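Local coordinates for phenylacetic acid degradation-related protein (Silicibacter sp., PDB 2QWZ) that probably acts as a hot-dog-fold thioesterase, hydrolysing acyl thioesters, although its natural substrate is not established, at residues A[85-88]-A[89-93]; A[70-73]-A[74-77]. All blocks are in the same frame, centred on the assembly; numbering follows the deposited sequence.

Contact 1: A[85-88]-A[89-93]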
ATOM      1  N   TYR A  85       8.940 -13.415  -5.692  1.00 28.51           N
ATOM      2  CA  TYR A  85       9.520 -14.450  -4.865  1.00 31.90           C
ATOM      3  C   TYR A  85      10.574 -15.234  -5.641  1.00 31.07           C
ATOM      4  O   TYR A  85      11.654 -15.476  -5.142  1.00 29.64           O
ATOM      5  CB  TYR A  85       8.436 -15.409  -4.384  1.00 31.45           C
ATOM      6  CG  TYR A  85       9.012 -16.545  -3.563  1.00 37.43           C
ATOM      7  CD1 TYR A  85       9.329 -16.361  -2.239  1.00 28.55           C
ATOM      8  CD2 TYR A  85       9.261 -17.800  -4.137  1.00 38.12           C
ATOM      9  CE1 TYR A  85       9.889 -17.412  -1.468  1.00 44.25           C
ATOM     10  CE2 TYR A  85       9.809 -18.837  -3.401  1.00 45.00           C
ATOM     11  CZ  TYR A  85      10.118 -18.645  -2.067  1.00 38.81           C
ATOM     12  OH  TYR A  85      10.664 -19.695  -1.364  1.00 48.93           O
ATOM     13  N   ALA A  86      10.232 -15.615  -6.866  1.00 32.64           N
ATOM     14  CA  ALA A  86      11.111 -16.366  -7.768  1.00 32.08           C
ATOM     15  C   ALA A  86      12.377 -15.581  -8.072  1.00 32.26           C
ATOM     16  O   ALA A  86      13.454 -16.151  -8.020  1.00 32.51           O
ATOM     17  CB  ALA A  86      10.374 -16.726  -9.068  1.00 29.39           C
ATOM     18  N   LEU A  87      12.249 -14.271  -8.338  1.00 33.90           N
ATOM     19  CA  LEU A  87      13.425 -13.396  -8.545  1.00 33.13           C
ATOM     20  C   LEU A  87      14.285 -13.278  -7.281  1.00 30.67           C
ATOM     21  O   LEU A  87      15.503 -13.283  -7.356  1.00 31.42           O
ATOM     22  CB  LEU A  87      12.998 -12.027  -9.023  1.00 33.25           C
ATOM     23  CG  LEU A  87      13.948 -11.124  -9.825  1.00 39.32           C
ATOM     24  CD1 LEU A  87      14.626 -11.725 -11.078  1.00 34.69           C
ATOM     25  CD2 LEU A  87      13.134  -9.980 -10.226  1.00 26.74           C
ATOM     26  N   VAL A  88      13.665 -13.197  -6.120  1.00 30.10           N
ATOM     27  CA  VAL A  88      14.440 -13.138  -4.899  1.00 32.96           C
ATOM     28  C   VAL A  88      15.240 -14.422  -4.738  1.00 30.86           C
ATOM     29  O   VAL A  88      16.445 -14.367  -4.546  1.00 34.67           O
ATOM     30  CB  VAL A  88      13.559 -12.842  -3.674  1.00 35.96           C
ATOM     31  CG1 VAL A  88      14.372 -12.969  -2.411  1.00 27.56           C
ATOM     32  CG2 VAL A  88      13.000 -11.474  -3.783  1.00 20.54           C
ATOM     33  N   LEU A  89      14.587 -15.565  -4.897  1.00 31.02           N
ATOM     34  CA  LEU A  89      15.256 -16.882  -4.877  1.00 34.49           C
ATOM     35  C   LEU A  89      16.334 -17.097  -5.945  1.00 32.93           C
ATOM     36  O   LEU A  89      17.317 -17.780  -5.690  1.00 33.43           O
ATOM     37  CB  LEU A  89      14.241 -18.024  -5.032  1.00 38.61           C
ATOM     38  CG  LEU A  89      13.614 -18.643  -3.789  1.00 47.59           C
ATOM     39  CD1 LEU A  89      12.890 -19.926  -4.216  1.00 55.79           C
ATOM     40  CD2 LEU A  89      14.637 -18.946  -2.703  1.00 52.46           C
ATOM     41  N   ALA A  90      16.131 -16.550  -7.136  1.00 31.71           N
ATOM     42  CA  ALA A  90      17.130 -16.568  -8.211  1.00 30.43           C
ATOM     43  C   ALA A  90      18.466 -15.959  -7.777  1.00 31.72           C
ATOM     44  O   ALA A  90      19.537 -16.341  -8.276  1.00 33.68           O
ATOM     45  CB  ALA A  90      16.594 -15.831  -9.417  1.00 30.81           C
ATOM     46  N   HIS A  91      18.401 -15.017  -6.840  1.00 32.32           N
ATOM     47  CA  HIS A  91      19.582 -14.369  -6.273  1.00 29.91           C
ATOM     48  C   HIS A  91      20.064 -15.033  -4.970  1.00 32.52           C
ATOM     49  O   HIS A  91      21.255 -15.165  -4.751  1.00 35.89           O
ATOM     50  CB  HIS A  91      19.278 -12.887  -6.065  1.00 29.56           C
ATOM     51  CG  HIS A  91      19.065 -12.127  -7.357  1.00 25.47           C
ATOM     52  ND1 HIS A  91      17.867 -12.140  -8.036  1.00 30.98           N
ATOM     53  CD2 HIS A  91      19.905 -11.375  -8.111  1.00 35.12           C
ATOM     54  CE1 HIS A  91      17.962 -11.407  -9.138  1.00 30.31           C
ATOM     55  NE2 HIS A  91      19.187 -10.919  -9.208  1.00 28.45           N
ATOM     56  N   LEU A  92      19.154 -15.475  -4.117  1.00 35.75           N
ATOM     57  CA  LEU A  92      19.525 -15.938  -2.776  1.00 39.22           C
ATOM     58  C   LEU A  92      19.769 -17.433  -2.654  1.00 41.87           C
ATOM     59  O   LEU A  92      20.469 -17.869  -1.729  1.00 44.82           O
ATOM     60  CB  LEU A  92      18.476 -15.516  -1.756  1.00 39.26           C
ATOM     61  CG  LEU A  92      18.345 -14.011  -1.492  1.00 40.63           C
ATOM     62  CD1 LEU A  92      17.316 -13.767  -0.389  1.00 42.99           C
ATOM     63  CD2 LEU A  92      19.684 -13.384  -1.136  1.00 32.75           C
ATOM     64  N   GLY A  93      19.179 -18.220  -3.547  1.00 44.57           N
ATOM     65  CA  GLY A  93      19.429 -19.660  -3.577  1.00 49.29           C
ATOM     66  C   GLY A  93      18.507 -20.510  -2.712  1.00 53.06           C
ATOM     67  O   GLY A  93      17.556 -20.005  -2.114  1.00 54.49           O
TER
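His91 turns its imidazole back onto the preceding helical turn, where ND1 donates to the carbonyl O of Leu87 over 2.7 Å with an N-H...O angle of 171°. This is the C-terminal end of helix 73-92, the central helix of a hot-dog fold, and Gly93, with positive phi, is the first residue to leave it. The acceptor lies within 2° of the imidazole plane, so the donor faces it squarely, whereas the backbone N of His91 makes only a weak bond to Leu87 O. That same N bonds to Val88 O from above the carbonyl plane, while Leu92 N reaches Val88 O in the plane at 3.0 Å; two donors thus share one acceptor as the helix ends. Because CG of His91 is anti to the carbonyl carbon (chi1 -66°), the ring hangs beside the backbone N and within range of Leu87 O. Losing the imidazole to an alanine here would probably deprive Leu87 O of its straight ND1 bond, though the weak one from the backbone N could remain, and open a gap beside Leu123 and Leu126 of strand 117-126. Just before it the i to i-4 helical bonds are regular, Leu89 N to Tyr85 O and Ala90 N to Ala86 O. Leu87 lies alongside His91, its CD1 3.9 Å from CE1, and also rests on Leu123. Ala86 and Ala90 meet helix 26-36 through Leu33 and Leu29. On another flank Val88 CG1 packs against Leu92 CD1 at 3.7 Å, and Leu89 CD1 slants toward the phenol of Tyr85, 3.4 Å from CE2.

Contact 2: A[70-73]-A[74-77]. With ACT (acetate ion), chain E.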
ATOM      1  N   THR A  70     -12.623 -13.689 -16.619  1.00 45.52           N
ATOM      2  CA  THR A  70     -11.291 -13.072 -16.540  1.00 43.22           C
ATOM      3  C   THR A  70     -10.614 -13.432 -15.223  1.00 41.12           C
ATOM      4  O   THR A  70     -11.257 -13.782 -14.251  1.00 41.10           O
ATOM      5  CB  THR A  70     -11.336 -11.521 -16.775  1.00 42.69           C
ATOM      6  OG1 THR A  70     -12.185 -10.894 -15.816  1.00 41.15           O
ATOM      7  CG2 THR A  70     -11.850 -11.178 -18.161  1.00 38.82           C
ATOM      8  N   VAL A  71      -9.294 -13.396 -15.220  1.00 40.68           N
ATOM      9  CA  VAL A  71      -8.514 -13.824 -14.069  1.00 38.27           C
ATOM     10  C   VAL A  71      -8.885 -13.031 -12.784  1.00 37.14           C
ATOM     11  O   VAL A  71      -9.116 -11.831 -12.831  1.00 36.75           O
ATOM     12  CB  VAL A  71      -7.023 -13.715 -14.396  1.00 35.87           C
ATOM     13  CG1 VAL A  71      -6.163 -14.092 -13.176  1.00 38.98           C
ATOM     14  CG2 VAL A  71      -6.717 -14.614 -15.539  1.00 37.43           C
ATOM     15  N   SER A  72      -8.964 -13.726 -11.653  1.00 36.63           N
ATOM     16  CA  SER A  72      -9.423 -13.131 -10.392  1.00 36.07           C
ATOM     17  C   SER A  72      -8.325 -12.305  -9.703  1.00 36.01           C
ATOM     18  O   SER A  72      -7.164 -12.406 -10.072  1.00 34.81           O
ATOM     19  CB  SER A  72      -9.910 -14.231  -9.459  1.00 34.24           C
ATOM     20  OG  SER A  72      -8.830 -15.035  -8.988  1.00 34.98           O
ATOM     21  N   GLY A  73      -8.696 -11.498  -8.707  1.00 34.45           N
ATOM     22  CA  GLY A  73      -7.720 -10.715  -7.943  1.00 32.42           C
ATOM     23  C   GLY A  73      -6.800 -11.581  -7.113  1.00 34.11           C
ATOM     24  O   GLY A  73      -5.592 -11.314  -7.013  1.00 32.85           O
ATOM     25  N   PRO A  74      -7.350 -12.627  -6.499  1.00 34.22           N
ATOM     26  CA  PRO A  74      -6.449 -13.563  -5.852  1.00 34.71           C
ATOM     27  C   PRO A  74      -5.436 -14.217  -6.799  1.00 33.92           C
ATOM     28  O   PRO A  74      -4.322 -14.507  -6.362  1.00 28.90           O
ATOM     29  CB  PRO A  74      -7.401 -14.601  -5.223  1.00 33.97           C
ATOM     30  CG  PRO A  74      -8.686 -13.859  -5.060  1.00 37.25           C
ATOM     31  CD  PRO A  74      -8.761 -12.985  -6.269  1.00 34.42           C
ATOM     32  N   SER A  75      -5.810 -14.427  -8.062  1.00 31.27           N
ATOM     33  CA  SER A  75      -4.925 -15.087  -9.027  1.00 31.85           C
ATOM     34  C   SER A  75      -3.834 -14.136  -9.481  1.00 31.77           C
ATOM     35  O   SER A  75      -2.654 -14.530  -9.533  1.00 28.89           O
ATOM     36  CB  SER A  75      -5.705 -15.636 -10.234  1.00 31.45           C
ATOM     37  OG  SER A  75      -6.293 -16.875  -9.905  1.00 31.29           O
HETATM   38  N   MSE A  76      -4.237 -12.890  -9.757  1.00 27.98           N
HETATM   39  CA  MSE A  76      -3.290 -11.774  -9.984  1.00 29.72           C
HETATM   40  C   MSE A  76      -2.334 -11.573  -8.811  1.00 27.54           C
HETATM   41  O   MSE A  76      -1.154 -11.391  -9.001  1.00 29.13           O
HETATM   42  CB  MSE A  76      -4.030 -10.483 -10.317  1.00 24.56           C
HETATM   43  CG  MSE A  76      -4.684 -10.573 -11.657  1.00 28.52           C
HETATM   44 SE   MSE A  76      -5.427  -8.894 -12.282  0.75 34.55          SE
HETATM   45  CE  MSE A  76      -7.177  -9.110 -11.527  1.00 22.03           C
ATOM     46  N   PHE A  77      -2.853 -11.616  -7.603  1.00 29.23           N
ATOM     47  CA  PHE A  77      -2.019 -11.606  -6.421  1.00 26.32           C
ATOM     48  C   PHE A  77      -0.973 -12.712  -6.480  1.00 26.29           C
ATOM     49  O   PHE A  77       0.211 -12.478  -6.226  1.00 26.06           O
ATOM     50  CB  PHE A  77      -2.865 -11.767  -5.154  1.00 28.50           C
ATOM     51  CG  PHE A  77      -2.025 -11.831  -3.914  1.00 20.72           C
ATOM     52  CD1 PHE A  77      -1.437 -13.009  -3.524  1.00 27.44           C
ATOM     53  CD2 PHE A  77      -1.730 -10.684  -3.212  1.00 23.34           C
ATOM     54  CE1 PHE A  77      -0.603 -13.038  -2.431  1.00 28.35           C
ATOM     55  CE2 PHE A  77      -0.911 -10.718  -2.114  1.00 33.22           C
ATOM     56  CZ  PHE A  77      -0.341 -11.881  -1.735  1.00 27.41           C
TER
HETATM   57  C   ACT E 141      -9.628 -17.436 -11.319  1.00 51.45           C
HETATM   58  O   ACT E 141      -9.614 -18.660 -11.076  1.00 53.46           O
HETATM   59  OXT ACT E 141      -8.507 -16.900 -11.513  1.00 41.71           O
HETATM   60  CH3 ACT E 141     -10.961 -16.730 -11.381  1.00 53.94           C
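Ser72 and Ser75 converge on one oxygen of a bound acetate, probably taken from the crystallisation liquor. Ser75 OG donates to acetate OXT at 2.7 Å, and Ser72 N approaches the same atom nearly straight, with an N-H...O angle of 169°. A weak bond from Ser72 OG makes a third donor, and Arg63 NH1 also binds the ion. Ser72 OG has a second task: placed between its backbone N and carbonyl carbon (chi1 70°), it reaches forward to accept from Ser75 N at 3.2 Å. From here the helical bonds begin, Met76 N to Ser72 O at 3.0 Å and Phe77 N to Gly73 O at 2.8 Å. Val71 packs against the first turn: its CG1 presses tightly on Ser75 CB, at 3.4 Å, and meets Met76 CG more loosely at 4.1 Å. The selenomethionine at Met76 bends at chi3 (-90°), bringing CE to 3.6 Å from Val71 O. Leu117 of strand 117-126 touches both Val71 and Met76, while Pro74 packs on Phe77 of the second subunit. Together these contacts form a serine N-cap at the start of the central helix of a hot-dog fold, beside the subunit interface.

Overall arrangement
Contacts 1 and 2 mark the two ends of helix 73-92, contact 2 at its N-terminal cap and contact 1 at its C-terminal end. Contact 2 comes first along the chain, where the loop after strand 53-58 enters the helix; contact 1 follows at the exit. Their centres lie 23 Å apart on opposite sides of the chain's centre, and their nearest atoms are about 9 Å apart, so they do not touch. Both meet strand 117-126 of the six-stranded antiparallel sheet, which packs against the helix as in other hot-dog folds. The ends differ in surroundings: residues 70-77 reach the second subunit, whereas residues 85-93 pack within their own chain, partly against helix 26-36.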